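PDB 4Q6J: Lmo0131 protein from Listeria monocytogenes, which is of unknown function but carries a TIM-barrel-like EAL domain and may act as a cyclic-guanylate-specific phosphodiesterase. Local coordinates for residues V73-I78 against H109-E114. Sequence-based numbering, arbitrary orientation.
Sequences VAETAI and HDYVKE. With EDO (1,2-ethanediol), chain O.
Tyr111 reaches from helix 102-115 to Glu75 and Ile78 on helix 66-83, joining two outer helices of the TIM-barrel-like EAL domain. Strand 89-95 and the short helix 96-99 separate them in the chain; the two short segments run nearly parallel, 16° apart, with axes 11.2 Å from each other. Tyr111 holds its CG anti to the backbone N (chi1 -170°), which carries the phenol toward helix 66-83. Ile78 CD1 meets the ring at its edge, near the ring plane, 3.4 Å from Tyr111 CD1. The same methyl also touches Val112 CG2 at 4.1 Å, on the buried side of the contact. Glu75 crosses the tyrosine at about a right angle, its CG lying 3.5 Å from Tyr111 CZ. Carboxylate and ring planes are only 13° apart, and Glu75 OE2 approaches Tyr111 CE2 to 3.9 Å. An ethanediol, probably from the crystallisation liquor, brings its C2 to 3.6 Å from Tyr111 CD2, and His115 stacks on the tyrosine ring. No direct hydrogen bond joins the two segments; a water oxygen in the ring plane bridges them instead, 2.9 Å from Glu75 O, to which the water donates, and hydrogen-bonded at 2.5 Å to Tyr111 OH.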
loop_
_atom_site.group_PDB
_atom_site.type_symbol
_atom_site.label_atom_id
_atom_site.label_comp_id
_atom_site.label_asym_id
_atom_site.label_seq_id
_atom_site.Cartn_x
_atom_site.Cartn_y
_atom_site.Cartn_z
ATOM N N VAL B 73 14.153 22.521 5.951
ATOM C CA VAL B 73 13.218 22.454 7.068
ATOM C C VAL B 73 13.970 22.430 8.404
ATOM O O VAL B 73 13.656 23.189 9.292
ATOM C CB VAL B 73 12.277 21.234 6.899
ATOM C CG1 VAL B 73 11.497 20.937 8.138
ATOM C CG2 VAL B 73 11.354 21.486 5.722
ATOM N N ALA B 74 14.987 21.593 8.530
ATOM C CA ALA B 74 15.685 21.508 9.794
ATOM C C ALA B 74 16.491 22.761 10.117
ATOM O O ALA B 74 16.478 23.247 11.249
ATOM C CB ALA B 74 16.552 20.306 9.825
ATOM N N GLU B 75 17.202 23.285 9.137
ATOM C CA GLU B 75 18.014 24.459 9.399
ATOM C C GLU B 75 17.206 25.719 9.697
ATOM O O GLU B 75 17.538 26.481 10.598
ATOM C CB GLU B 75 18.981 24.672 8.252
ATOM C CG GLU B 75 19.760 23.422 8.059
ATOM C CD GLU B 75 20.820 23.505 6.991
ATOM O OE1 GLU B 75 21.123 24.629 6.517
ATOM O OE2 GLU B 75 21.355 22.425 6.634
ATOM N N THR B 76 16.153 25.925 8.922
ATOM C CA THR B 76 15.242 27.026 9.143
ATOM C C THR B 76 14.605 26.919 10.527
ATOM O O THR B 76 14.512 27.910 11.243
ATOM C CB THR B 76 14.139 27.017 8.098
ATOM O OG1 THR B 76 14.749 27.041 6.828
ATOM C CG2 THR B 76 13.241 28.213 8.238
ATOM N N ALA B 77 14.190 25.715 10.906
ATOM C CA ALA B 77 13.553 25.516 12.210
ATOM C C ALA B 77 14.536 25.789 13.347
ATOM O O ALA B 77 14.197 26.434 14.330
ATOM C CB ALA B 77 12.982 24.119 12.344
ATOM N N ILE B 78 15.751 25.298 13.212
ATOM C CA ILE B 78 16.741 25.494 14.255
ATOM C C ILE B 78 17.048 26.980 14.471
ATOM O O ILE B 78 17.137 27.455 15.594
ATOM C CB ILE B 78 18.001 24.686 13.940
ATOM C CG1 ILE B 78 17.701 23.211 14.205
ATOM C CG2 ILE B 78 19.187 25.200 14.730
ATOM C CD1 ILE B 78 18.742 22.262 13.720
ATOM N N HIS B 109 21.616 14.650 14.065
ATOM C CA HIS B 109 22.143 14.687 15.418
ATOM C C HIS B 109 23.326 15.633 15.524
ATOM O O HIS B 109 23.473 16.371 16.501
ATOM C CB HIS B 109 22.612 13.290 15.801
ATOM C CG HIS B 109 23.426 13.256 17.046
ATOM N ND1 HIS B 109 24.716 13.736 17.104
ATOM C CD2 HIS B 109 23.140 12.789 18.281
ATOM C CE1 HIS B 109 25.188 13.576 18.326
ATOM N NE2 HIS B 109 24.252 13.000 19.058
ATOM N N ASP B 110 24.197 15.575 14.524
ATOM C CA ASP B 110 25.394 16.399 14.498
ATOM C C ASP B 110 25.064 17.851 14.252
ATOM O O ASP B 110 25.610 18.742 14.905
ATOM C CB ASP B 110 26.293 15.943 13.374
ATOM C CG ASP B 110 26.990 14.672 13.686
ATOM O OD1 ASP B 110 26.706 14.061 14.738
ATOM O OD2 ASP B 110 27.829 14.279 12.863
ATOM N N TYR B 111 24.199 18.089 13.280
ATOM C CA TYR B 111 23.747 19.432 13.004
ATOM C C TYR B 111 23.002 20.048 14.219
ATOM O O TYR B 111 23.206 21.205 14.566
ATOM C CB TYR B 111 22.881 19.469 11.740
ATOM C CG TYR B 111 22.607 20.879 11.312
ATOM C CD1 TYR B 111 21.556 21.593 11.856
ATOM C CD2 TYR B 111 23.424 21.510 10.399
ATOM C CE1 TYR B 111 21.319 22.879 11.507
ATOM C CE2 TYR B 111 23.200 22.802 10.030
ATOM C CZ TYR B 111 22.150 23.494 10.596
ATOM O OH TYR B 111 21.914 24.791 10.237
ATOM N N VAL B 112 22.142 19.267 14.849
ATOM C CA VAL B 112 21.476 19.704 16.076
ATOM C C VAL B 112 22.472 20.038 17.196
ATOM O O VAL B 112 22.440 21.106 17.777
ATOM C CB VAL B 112 20.434 18.656 16.567
ATOM C CG1 VAL B 112 19.942 19.000 17.954
ATOM C CG2 VAL B 112 19.269 18.598 15.592
ATOM N N LYS B 113 23.407 19.147 17.463
ATOM C CA LYS B 113 24.344 19.358 18.556
ATOM C C LYS B 113 25.147 20.634 18.324
ATOM O O LYS B 113 25.419 21.388 19.231
ATOM C CB LYS B 113 25.267 18.147 18.678
ATOM C CG LYS B 113 26.278 18.232 19.807
ATOM C CD LYS B 113 27.080 16.956 19.942
ATOM C CE LYS B 113 27.529 16.783 21.379
ATOM N NZ LYS B 113 28.164 15.469 21.609
ATOM N N GLU B 114 25.596 20.852 17.096
ATOM C CA GLU B 114 26.358 22.040 16.723
ATOM C C GLU B 114 25.589 23.361 16.731
ATOM O O GLU B 114 26.135 24.404 17.031
ATOM C CB GLU B 114 27.039 21.817 15.367
ATOM C CG GLU B 114 27.748 23.039 14.822
ATOM C CD GLU B 114 28.325 22.829 13.437
ATOM O OE1 GLU B 114 27.787 22.017 12.664
ATOM O OE2 GLU B 114 29.313 23.502 13.103
HETATM C C1 EDO O . 27.465 20.585 10.241
HETATM O O1 EDO O . 27.258 21.969 10.490
HETATM C C2 EDO O . 26.469 19.773 11.048
HETATM O O2 EDO O . 27.123 19.091 12.081
HETATM O O HOH W 1 20.249 26.103 11.613
#